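Local coordinates for putative uncharacterized protein (Coprinopsis cinerea, PDB 3W9A) that probably hydrolyses beta-glucans, as a family 131 glycoside hydrolase whose catalytic domain is a beta-jelly roll, at residues T40-L44 / D67-T71; S74-R78 / L204-R209; N86-G90 / F193-R197; G138-G142 / T169-W173. All blocks are in the same frame, centred on the assembly; numbering follows the deposited sequence.

Contact 1: T40-L44 / D67-T71; sequences TSRYL and DTTAT
Tyr43 and Arg42 converge on Thr69, in the type I beta turn that runs from Asp67 to Ala70 between two strands of the beta-jelly roll. The hydroxyl of Thr69 is the hub. Tyr43 OH donates to Thr69 OG1 at 2.8 Å, close to the plane of its own ring, and Arg42 NH1 donates to the same oxygen at 2.9 Å with an angle of 163° at the hydrogen. That oxygen lies almost exactly in the guanidinium plane, so the N-H is well directed. Thr69 OG1 passes its own proton on to Asp67 OD1, 2.6 Å away and on the syn side of the carboxylate, so three bonds fix the rotation of the threonine. An Asx turn tightens the same corner: Thr69 N also donates to Asp67 OD1, at 2.9 Å and from well above the carboxylate plane. The chain of Arg42 is extended up to CD and then turns at chi3 (-60°), which swings the guanidinium round to Thr69 while CD packs against Asp67 OD2. Arg42 NE stays 4.4 Å from Asp67 OD2, too far for a salt bridge, although the opposite charges probably still attract. Tyr43 lies across the carboxylate with the two planes nearly perpendicular, and its hydroxyl also accepts from Gly38 N, earlier in its own loop. Arg42 CB sits over one face of the Tyr43 ring, and across the contact Tyr43 CE1 rests 3.8 Å from Ala70 CB.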
loop_
_atom_site.group_PDB
_atom_site.type_symbol
_atom_site.label_atom_id
_atom_site.label_comp_id
_atom_site.label_asym_id
_atom_site.label_seq_id
_atom_site.Cartn_x
_atom_site.Cartn_y
_atom_site.Cartn_z
ATOM N N THR A 40 15.116 9.487 7.453
ATOM C CA THR A 40 14.188 8.795 6.571
ATOM C C THR A 40 14.675 7.373 6.239
ATOM O O THR A 40 13.875 6.420 6.162
ATOM C CB THR A 40 13.912 9.638 5.322
ATOM O OG1 THR A 40 13.184 10.785 5.733
ATOM C CG2 THR A 40 13.080 8.865 4.292
ATOM N N SER A 41 15.989 7.215 6.120
ATOM C CA SER A 41 16.570 5.898 5.840
ATOM C C SER A 41 16.329 4.824 6.935
ATOM O O SER A 41 16.567 3.659 6.687
ATOM C CB SER A 41 18.066 6.018 5.595
ATOM O OG SER A 41 18.712 6.284 6.819
ATOM N N ARG A 42 15.887 5.215 8.129
ATOM C CA ARG A 42 15.425 4.246 9.133
ATOM C C ARG A 42 14.056 3.627 8.745
ATOM O O ARG A 42 13.726 2.512 9.170
ATOM C CB ARG A 42 15.318 4.918 10.496
ATOM C CG ARG A 42 15.093 3.960 11.652
ATOM C CD ARG A 42 14.945 4.702 12.966
ATOM N NE ARG A 42 16.135 5.477 13.284
ATOM C CZ ARG A 42 16.227 6.319 14.309
ATOM N NH1 ARG A 42 15.195 6.513 15.115
ATOM N NH2 ARG A 42 17.360 6.978 14.523
ATOM N N TYR A 43 13.280 4.342 7.924
ATOM C CA TYR A 43 11.891 3.963 7.631
ATOM C C TYR A 43 11.588 3.631 6.167
ATOM O O TYR A 43 10.710 2.814 5.877
ATOM C CB TYR A 43 10.965 5.088 8.073
ATOM C CG TYR A 43 11.250 5.614 9.458
ATOM C CD1 TYR A 43 11.160 4.776 10.584
ATOM C CD2 TYR A 43 11.606 6.929 9.647
ATOM C CE1 TYR A 43 11.419 5.257 11.851
ATOM C CE2 TYR A 43 11.881 7.416 10.903
ATOM C CZ TYR A 43 11.800 6.580 11.997
ATOM O OH TYR A 43 12.061 7.102 13.236
ATOM N N LEU A 44 12.298 4.278 5.254
ATOM C CA LEU A 44 12.060 4.104 3.824
ATOM C C LEU A 44 13.351 3.814 3.089
ATOM O O LEU A 44 14.302 4.582 3.166
ATOM C CB LEU A 44 11.382 5.350 3.235
ATOM C CG LEU A 44 9.992 5.688 3.785
ATOM C CD1 LEU A 44 9.533 7.036 3.258
ATOM C CD2 LEU A 44 8.944 4.600 3.483
ATOM N N ASP A 67 9.769 0.657 13.307
ATOM C CA ASP A 67 10.424 0.216 14.534
ATOM C C ASP A 67 9.861 1.019 15.683
ATOM O O ASP A 67 8.906 1.789 15.484
ATOM C CB ASP A 67 11.962 0.307 14.437
ATOM C CG ASP A 67 12.482 1.735 14.338
ATOM O OD1 ASP A 67 11.746 2.718 14.573
ATOM O OD2 ASP A 67 13.664 1.869 13.991
ATOM N N THR A 68 10.438 0.843 16.874
ATOM C CA THR A 68 9.928 1.482 18.070
ATOM C C THR A 68 10.022 3.003 18.019
ATOM O O THR A 68 9.295 3.666 18.729
ATOM C CB THR A 68 10.626 0.999 19.361
ATOM O OG1 THR A 68 12.007 1.364 19.348
ATOM C CG2 THR A 68 10.502 -0.460 19.499
ATOM N N THR A 69 10.883 3.550 17.163
ATOM C CA THR A 69 10.968 5.006 17.005
ATOM C C THR A 69 10.012 5.586 15.961
ATOM O O THR A 69 10.018 6.795 15.744
ATOM C CB THR A 69 12.375 5.446 16.613
ATOM O OG1 THR A 69 12.607 5.135 15.217
ATOM C CG2 THR A 69 13.430 4.777 17.513
ATOM N N ALA A 70 9.210 4.740 15.315
ATOM C CA ALA A 70 8.345 5.177 14.210
ATOM C C ALA A 70 7.023 5.716 14.739
ATOM O O ALA A 70 5.961 5.150 14.509
ATOM C CB ALA A 70 8.096 4.022 13.247
ATOM N N THR A 71 7.094 6.812 15.467
ATOM C CA THR A 71 5.982 7.270 16.258
ATOM C C THR A 71 5.683 8.688 15.799
ATOM O O THR A 71 6.565 9.542 15.833
ATOM C CB THR A 71 6.349 7.212 17.755
ATOM O OG1 THR A 71 7.618 7.817 17.979
ATOM C CG2 THR A 71 6.463 5.782 18.206
#

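Contact 2: S74-R78 / L204-R209; sequences SQMMR and LRIVNR
Met77 and Arg205 exchange a pair of backbone bonds, Met77 N to Arg205 O and Arg205 N to Met77 O, each 2.7 Å long, as an antiparallel hydrogen-bonded pair. Beyond the strand ends a side chain takes over: Asn208 ND2 donates to Gln75 O at 2.8 Å, in both the amide and the carbonyl plane, and the same ND2 also serves Thr68 O. Arg205 stiffens its own loop, gripping Val207 O side-on through NE and NH2, while NH1 forms a salt bridge with Glu213. So held, its guanidinium offers a flat face to Met77, a selenomethionine that runs alongside it. The methyl is folded back at chi3 (-22°), and Met77 CE lies centrally over that face, 3.5 Å from Arg205 CZ. On the other face of the sheet Leu204 CD1 sits over the guanidinium of Arg78, 3.6 Å from Arg78 NE, which is salt-bridged to Glu80. Next to it Met76, also a selenomethionine, lies beside Ile206 pointing the same way, with Met76 SE 4.0 Å from Ile206 CG1. This is antiparallel pairing of neighbouring strands inside one sheet of the jelly roll, 203-205 against 77-83, extended past the strand ends by the Asn208-Gln75 bond.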
loop_
_atom_site.group_PDB
_atom_site.type_symbol
_atom_site.label_atom_id
_atom_site.label_comp_id
_atom_site.label_asym_id
_atom_site.label_seq_id
_atom_site.Cartn_x
_atom_site.Cartn_y
_atom_site.Cartn_z
ATOM N N SER A 74 1.262 9.293 18.008
ATOM C CA SER A 74 0.991 8.370 19.097
ATOM C C SER A 74 2.204 7.449 19.280
ATOM O O SER A 74 3.199 7.567 18.566
ATOM C CB SER A 74 -0.243 7.525 18.764
ATOM O OG SER A 74 0.017 6.709 17.627
ATOM N N GLN A 75 2.109 6.529 20.227
ATOM C CA GLN A 75 3.088 5.453 20.345
ATOM C C GLN A 75 2.931 4.327 19.307
ATOM O O GLN A 75 3.779 3.432 19.235
ATOM C CB GLN A 75 3.035 4.839 21.746
ATOM C CG GLN A 75 4.194 5.275 22.604
ATOM C CD GLN A 75 4.359 4.374 23.793
ATOM O OE1 GLN A 75 3.444 4.239 24.609
ATOM N NE2 GLN A 75 5.526 3.729 23.898
HETATM N N MSE A 76 1.867 4.356 18.509
HETATM C CA MSE A 76 1.690 3.331 17.473
HETATM C C MSE A 76 2.799 3.439 16.443
HETATM O O MSE A 76 3.325 4.521 16.200
HETATM C CB MSE A 76 0.333 3.466 16.789
HETATM C CG MSE A 76 -0.805 3.281 17.794
HETATM SE SE MSE A 76 -2.540 3.296 16.857
HETATM C CE MSE A 76 -3.656 3.624 18.460
HETATM N N MSE A 77 3.140 2.309 15.832
HETATM C CA MSE A 77 4.244 2.230 14.874
HETATM C C MSE A 77 3.680 2.576 13.544
HETATM O O MSE A 77 2.774 1.916 13.080
HETATM C CB MSE A 77 4.899 0.846 14.853
HETATM C CG MSE A 77 5.212 0.442 16.284
HETATM SE SE MSE A 77 6.638 -0.911 16.532
HETATM C CE MSE A 77 6.696 -1.790 14.784
ATOM N N ARG A 78 4.205 3.626 12.926
ATOM C CA ARG A 78 3.639 4.138 11.671
ATOM C C ARG A 78 4.720 4.611 10.720
ATOM O O ARG A 78 5.587 5.402 11.116
ATOM C CB ARG A 78 2.683 5.300 11.949
ATOM C CG ARG A 78 1.442 4.932 12.735
ATOM C CD ARG A 78 0.487 6.115 12.848
ATOM N NE ARG A 78 -0.210 6.410 11.602
ATOM C CZ ARG A 78 -1.225 7.276 11.497
ATOM N NH1 ARG A 78 -1.644 7.950 12.551
ATOM N NH2 ARG A 78 -1.816 7.487 10.335
ATOM N N LEU A 204 0.709 0.725 9.607
ATOM C CA LEU A 204 0.484 1.074 10.988
ATOM C C LEU A 204 0.424 -0.211 11.764
ATOM O O LEU A 204 -0.262 -1.162 11.345
ATOM C CB LEU A 204 -0.833 1.850 11.146
ATOM C CG LEU A 204 -1.314 2.242 12.557
ATOM C CD1 LEU A 204 -2.198 3.469 12.424
ATOM C CD2 LEU A 204 -2.094 1.127 13.252
ATOM N N ARG A 205 1.152 -0.257 12.878
ATOM C CA ARG A 205 0.945 -1.299 13.898
ATOM C C ARG A 205 0.610 -0.658 15.251
ATOM O O ARG A 205 1.301 0.272 15.691
ATOM C CB ARG A 205 2.182 -2.190 14.045
ATOM C CG ARG A 205 1.848 -3.548 14.616
ATOM C CD ARG A 205 3.091 -4.403 14.781
ATOM N NE ARG A 205 3.820 -4.049 15.985
ATOM C CZ ARG A 205 5.022 -4.506 16.307
ATOM N NH1 ARG A 205 5.687 -5.348 15.508
ATOM N NH2 ARG A 205 5.560 -4.128 17.449
ATOM N N ILE A 206 -0.421 -1.170 15.918
ATOM C CA ILE A 206 -0.895 -0.555 17.161
ATOM C C ILE A 206 0.115 -0.743 18.292
ATOM O O ILE A 206 0.507 0.234 18.918
ATOM C CB ILE A 206 -2.297 -1.049 17.582
ATOM C CG1 ILE A 206 -3.358 -0.622 16.560
ATOM C CG2 ILE A 206 -2.710 -0.485 18.946
ATOM C CD1 ILE A 206 -4.676 -1.345 16.716
ATOM N N VAL A 207 0.535 -1.977 18.548
ATOM C CA VAL A 207 1.455 -2.265 19.664
ATOM C C VAL A 207 2.894 -1.916 19.299
ATOM O O VAL A 207 3.404 -2.376 18.285
ATOM C CB VAL A 207 1.378 -3.740 20.093
ATOM C CG1 VAL A 207 2.442 -4.069 21.143
ATOM C CG2 VAL A 207 -0.003 -4.032 20.645
ATOM N N ASN A 208 3.542 -1.102 20.133
ATOM C CA ASN A 208 4.902 -0.651 19.887
ATOM C C ASN A 208 5.924 -1.504 20.643
ATOM O O ASN A 208 5.949 -1.525 21.884
ATOM C CB ASN A 208 5.015 0.806 20.310
ATOM C CG ASN A 208 6.387 1.405 20.059
ATOM O OD1 ASN A 208 7.429 0.776 20.289
ATOM N ND2 ASN A 208 6.394 2.646 19.598
ATOM N N ARG A 209 6.750 -2.213 19.894
ATOM C CA ARG A 209 7.936 -2.863 20.455
ATOM C C ARG A 209 8.851 -3.388 19.357
ATOM O O ARG A 209 8.454 -3.492 18.189
ATOM C CB ARG A 209 7.559 -4.014 21.398
ATOM C CG ARG A 209 6.628 -5.049 20.780
ATOM C CD ARG A 209 6.643 -6.291 21.631
ATOM N NE ARG A 209 5.878 -7.426 21.102
ATOM C CZ ARG A 209 4.711 -7.842 21.575
ATOM N NH1 ARG A 209 4.119 -7.203 22.560
ATOM N NH2 ARG A 209 4.121 -8.906 21.049
#

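Contact 3: N86-G90 / F193-R197; sequences NANLG and FTDSR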
loop_
_atom_site.group_PDB
_atom_site.type_symbol
_atom_site.label_atom_id
_atom_site.label_comp_id
_atom_site.label_asym_id
_atom_site.label_seq_id
_atom_site.Cartn_x
_atom_site.Cartn_y
_atom_site.Cartn_z
ATOM N N ASN A 86 -2.917 16.996 -7.486
ATOM C CA ASN A 86 -4.017 17.958 -7.565
ATOM C C ASN A 86 -5.271 17.347 -8.153
ATOM O O ASN A 86 -6.303 17.999 -8.193
ATOM C CB ASN A 86 -3.642 19.151 -8.436
ATOM C CG ASN A 86 -2.573 20.018 -7.808
ATOM O OD1 ASN A 86 -2.300 19.963 -6.594
ATOM N ND2 ASN A 86 -1.958 20.835 -8.641
ATOM N N ALA A 87 -5.167 16.114 -8.629
ATOM C CA ALA A 87 -6.303 15.402 -9.218
ATOM C C ALA A 87 -7.349 14.982 -8.207
ATOM O O ALA A 87 -7.085 14.905 -7.014
ATOM C CB ALA A 87 -5.797 14.170 -9.955
ATOM N N ASN A 88 -8.524 14.615 -8.700
ATOM C CA ASN A 88 -9.560 14.046 -7.859
ATOM C C ASN A 88 -9.408 12.532 -7.830
ATOM O O ASN A 88 -9.699 11.851 -8.815
ATOM C CB ASN A 88 -10.964 14.458 -8.349
ATOM C CG ASN A 88 -12.052 14.177 -7.331
ATOM O OD1 ASN A 88 -11.936 13.271 -6.518
ATOM N ND2 ASN A 88 -13.123 14.950 -7.380
ATOM N N LEU A 89 -8.951 12.009 -6.694
ATOM C CA LEU A 89 -8.790 10.570 -6.536
ATOM C C LEU A 89 -10.038 9.896 -5.939
ATOM O O LEU A 89 -9.972 8.747 -5.479
ATOM C CB LEU A 89 -7.568 10.285 -5.657
ATOM C CG LEU A 89 -6.271 10.965 -6.082
ATOM C CD1 LEU A 89 -5.152 10.606 -5.100
ATOM C CD2 LEU A 89 -5.900 10.539 -7.500
ATOM N N GLY A 90 -11.163 10.612 -5.949
ATOM C CA GLY A 90 -12.352 10.155 -5.279
ATOM C C GLY A 90 -13.648 10.438 -6.018
ATOM O O GLY A 90 -14.698 10.588 -5.394
ATOM N N PHE A 193 -15.691 8.001 0.910
ATOM C CA PHE A 193 -15.215 9.358 0.823
ATOM C C PHE A 193 -13.703 9.393 0.988
ATOM O O PHE A 193 -13.150 8.828 1.928
ATOM C CB PHE A 193 -15.841 10.298 1.858
ATOM C CG PHE A 193 -15.207 11.666 1.842
ATOM C CD1 PHE A 193 -15.517 12.564 0.833
ATOM C CD2 PHE A 193 -14.242 12.021 2.777
ATOM C CE1 PHE A 193 -14.918 13.809 0.784
ATOM C CE2 PHE A 193 -13.639 13.263 2.731
ATOM C CZ PHE A 193 -13.982 14.159 1.735
ATOM N N THR A 194 -13.046 10.059 0.053
ATOM C CA THR A 194 -11.652 10.432 0.227
ATOM C C THR A 194 -11.476 11.899 -0.132
ATOM O O THR A 194 -12.158 12.404 -1.026
ATOM C CB THR A 194 -10.728 9.555 -0.627
ATOM O OG1 THR A 194 -9.419 10.093 -0.611
ATOM C CG2 THR A 194 -11.197 9.499 -2.074
ATOM N N ASP A 195 -10.560 12.570 0.557
ATOM C CA ASP A 195 -10.207 13.961 0.245
ATOM C C ASP A 195 -9.007 14.048 -0.712
ATOM O O ASP A 195 -8.414 15.110 -0.895
ATOM C CB ASP A 195 -9.946 14.730 1.544
ATOM C CG ASP A 195 -8.676 14.292 2.274
ATOM O OD1 ASP A 195 -7.922 13.426 1.809
ATOM O OD2 ASP A 195 -8.435 14.839 3.348
ATOM N N SER A 196 -8.640 12.903 -1.289
ATOM C CA SER A 196 -7.508 12.762 -2.202
ATOM C C SER A 196 -6.118 13.048 -1.592
ATOM O O SER A 196 -5.143 13.081 -2.317
ATOM C CB SER A 196 -7.718 13.580 -3.483
ATOM O OG SER A 196 -8.941 13.232 -4.077
ATOM N N ARG A 197 -6.037 13.198 -0.272
ATOM C CA ARG A 197 -4.757 13.215 0.425
ATOM C C ARG A 197 -4.863 12.425 1.720
ATOM O O ARG A 197 -4.350 12.835 2.770
ATOM C CB ARG A 197 -4.297 14.655 0.679
ATOM C CG ARG A 197 -5.270 15.463 1.516
ATOM C CD ARG A 197 -4.875 16.917 1.603
ATOM N NE ARG A 197 -5.289 17.646 0.406
ATOM C CZ ARG A 197 -5.390 18.971 0.327
ATOM N NH1 ARG A 197 -5.116 19.736 1.382
ATOM N NH2 ARG A 197 -5.786 19.538 -0.811
HETATM O O HOH W 1 -11.078 14.166 -3.437
HETATM O O HOH W 2 -15.132 10.464 -2.527
#
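Ser196 meets Leu89 where two loops of the jelly roll, both without regular secondary structure, are joined by a side-chain-to-backbone bond and shaped by Asx and ST turns. Leu89 N donates to Ser196 OG at 2.9 Å, with an angle of 151° at the hydrogen. The OG stands anti to the carbonyl carbon of Ser196 (chi1 -54°), which turns it toward the other loop, and it also touches Leu89 CB at 3.6 Å. Beside this bond come van der Waals contacts: the methyl Thr194 CG2 lies 3.5 Å from Gly90 CA and also touches the carbonyl oxygen of Leu89.

A second shell of turns sets these groups in place. In the 86-90 loop, Asn88 OD1 accepts from Gly90 N in an Asx turn, which curls the backbone round Leu89 and presents its N-H. In the partner loop, Thr194 OG1 accepts from Ser196 N in an ST turn at 3.0 Å; Thr194 OG1 is bonded to Asp198 as well. Asp195 OD1 accepts from Arg197 N in a further Asx turn. Farther out, Tyr96 OH bonds Leu89 O, and the side chain of Leu89 packs on Val4 and Trp5 of strand 3-6. One water bridges the two backbones, donating to Gly90 O at 2.9 Å and accepting weakly from Thr194 N at 3.3 Å.

Contact 4: G138-G142 / T169-W173; sequences GWYAG and TVGLW
Trp139 and Leu172 face each other across the core of the beta sandwich, from strands that belong to its two different sheets. The strand segments run nearly antiparallel, at 162°, with their axes 8.2 Å apart, and no hydrogen bond joins them: side chains fill the gap. The first kind of interaction is CH-pi. Leu172 CB stands over the six-membered ring of Trp139, 3.6 Å from its centroid and only 7° off the normal. With chi1 of Trp139 at 180°, its CG is anti to the backbone N, and the indole reaches across so that it and the leucine slide past each other in opposite directions. Leu172 CD1 lies over the five-membered ring, while CD2 sits by its CB-bearing rim, 3.7 Å from Trp139 CG. Plain apolar packing comes next: Val170 uses both methyls, CG2 against Trp139 CZ2 at 3.7 Å and CG1 against Ala141 CB at 3.6 Å. Tyr161 and Val185 close in around the indole, while Phe159 packs on Leu172. Backbone carbonyls make the last group. Gly171 O approaches Trp139 CZ2 obliquely, and Val170 O lies in the indole plane at the ring's edge, 3.7 Å from Trp139 CH2.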
loop_
_atom_site.group_PDB
_atom_site.type_symbol
_atom_site.label_atom_id
_atom_site.label_comp_id
_atom_site.label_asym_id
_atom_site.label_seq_id
_atom_site.Cartn_x
_atom_site.Cartn_y
_atom_site.Cartn_z
ATOM N N GLY A 138 -5.558 -10.206 5.323
ATOM C CA GLY A 138 -6.963 -9.987 5.005
ATOM C C GLY A 138 -7.254 -8.627 4.405
ATOM O O GLY A 138 -6.662 -7.628 4.808
ATOM N N TRP A 139 -8.179 -8.600 3.448
ATOM C CA TRP A 139 -8.734 -7.362 2.893
ATOM C C TRP A 139 -10.078 -7.099 3.501
ATOM O O TRP A 139 -10.911 -8.016 3.624
ATOM C CB TRP A 139 -8.907 -7.443 1.383
ATOM C CG TRP A 139 -9.477 -6.212 0.778
ATOM C CD1 TRP A 139 -8.857 -4.994 0.648
ATOM C CD2 TRP A 139 -10.780 -6.058 0.214
ATOM N NE1 TRP A 139 -9.706 -4.100 0.034
ATOM C CE2 TRP A 139 -10.885 -4.733 -0.251
ATOM C CE3 TRP A 139 -11.871 -6.914 0.054
ATOM C CZ2 TRP A 139 -12.043 -4.243 -0.853
ATOM C CZ3 TRP A 139 -13.013 -6.427 -0.559
ATOM C CH2 TRP A 139 -13.092 -5.107 -1.003
ATOM N N TYR A 140 -10.292 -5.840 3.864
ATOM C CA TYR A 140 -11.515 -5.400 4.490
ATOM C C TYR A 140 -12.218 -4.344 3.648
ATOM O O TYR A 140 -11.578 -3.548 2.941
ATOM C CB TYR A 140 -11.197 -4.818 5.851
ATOM C CG TYR A 140 -10.705 -5.836 6.836
ATOM C CD1 TYR A 140 -11.507 -6.241 7.900
ATOM C CD2 TYR A 140 -9.461 -6.424 6.689
ATOM C CE1 TYR A 140 -11.061 -7.179 8.816
ATOM C CE2 TYR A 140 -9.012 -7.382 7.586
ATOM C CZ TYR A 140 -9.808 -7.750 8.648
ATOM O OH TYR A 140 -9.347 -8.687 9.549
ATOM N N ALA A 141 -13.540 -4.327 3.748
ATOM C CA ALA A 141 -14.351 -3.272 3.139
ATOM C C ALA A 141 -15.534 -2.969 4.050
ATOM O O ALA A 141 -16.274 -3.881 4.445
ATOM C CB ALA A 141 -14.819 -3.681 1.758
ATOM N N GLY A 142 -15.695 -1.695 4.414
ATOM C CA GLY A 142 -16.795 -1.284 5.289
ATOM C C GLY A 142 -16.676 -1.774 6.724
ATOM O O GLY A 142 -17.631 -1.704 7.470
ATOM N N THR A 169 -19.265 2.042 -3.345
ATOM C CA THR A 169 -18.888 0.646 -3.165
ATOM C C THR A 169 -17.418 0.402 -3.521
ATOM O O THR A 169 -16.809 1.146 -4.297
ATOM C CB THR A 169 -19.736 -0.305 -4.029
ATOM O OG1 THR A 169 -19.455 -0.089 -5.425
ATOM C CG2 THR A 169 -21.229 -0.128 -3.741
ATOM N N VAL A 170 -16.890 -0.687 -2.972
ATOM C CA VAL A 170 -15.529 -1.138 -3.240
ATOM C C VAL A 170 -15.445 -2.676 -3.410
ATOM O O VAL A 170 -15.999 -3.446 -2.620
ATOM C CB VAL A 170 -14.560 -0.660 -2.140
ATOM C CG1 VAL A 170 -14.963 -1.191 -0.775
ATOM C CG2 VAL A 170 -13.139 -1.065 -2.470
ATOM N N GLY A 171 -14.780 -3.099 -4.474
ATOM C CA GLY A 171 -14.440 -4.498 -4.695
ATOM C C GLY A 171 -12.942 -4.681 -4.667
ATOM O O GLY A 171 -12.183 -3.717 -4.439
ATOM N N LEU A 172 -12.499 -5.914 -4.901
ATOM C CA LEU A 172 -11.083 -6.242 -4.831
ATOM C C LEU A 172 -10.630 -7.092 -6.024
ATOM O O LEU A 172 -11.271 -8.113 -6.361
ATOM C CB LEU A 172 -10.790 -6.986 -3.534
ATOM C CG LEU A 172 -9.326 -7.348 -3.307
ATOM C CD1 LEU A 172 -8.527 -6.079 -3.009
ATOM C CD2 LEU A 172 -9.183 -8.389 -2.196
ATOM N N TRP A 173 -9.544 -6.664 -6.666
ATOM C CA TRP A 173 -8.848 -7.488 -7.649
ATOM C C TRP A 173 -7.563 -8.007 -6.984
ATOM O O TRP A 173 -6.919 -7.290 -6.217
ATOM C CB TRP A 173 -8.542 -6.712 -8.925
ATOM C CG TRP A 173 -9.762 -6.223 -9.647
ATOM C CD1 TRP A 173 -10.623 -5.263 -9.221
ATOM C CD2 TRP A 173 -10.248 -6.659 -10.922
ATOM N NE1 TRP A 173 -11.625 -5.073 -10.149
ATOM C CE2 TRP A 173 -11.405 -5.903 -11.213
ATOM C CE3 TRP A 173 -9.800 -7.597 -11.866
ATOM C CZ2 TRP A 173 -12.152 -6.082 -12.387
ATOM C CZ3 TRP A 173 -10.535 -7.770 -13.036
ATOM C CH2 TRP A 173 -11.707 -7.017 -13.282
#

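Of the four contacts, only contact 4 is wholly buried, and its chemistry follows: it presses the two sheets of the sandwich together with rings and methyls and no hydrogen bond. The other three are partly buried and mix hydrogen bonds with packing. Contact 2 pairs two neighbouring strands of one sheet through their backbones, and contact 4 reaches the same sheet. Contacts 1 and 3 each join loops through a hydroxyl: Thr69 OG1, gripped by Tyr43 and Arg42 and held by Asp67, in one, and Ser196 OG, which takes a single backbone N-H, in the other. Contacts 1 and 2 are neighbours, probably sharing a bond from Arg78 N to Ala70 O; contact 4 lies across the chain's centre from contact 1.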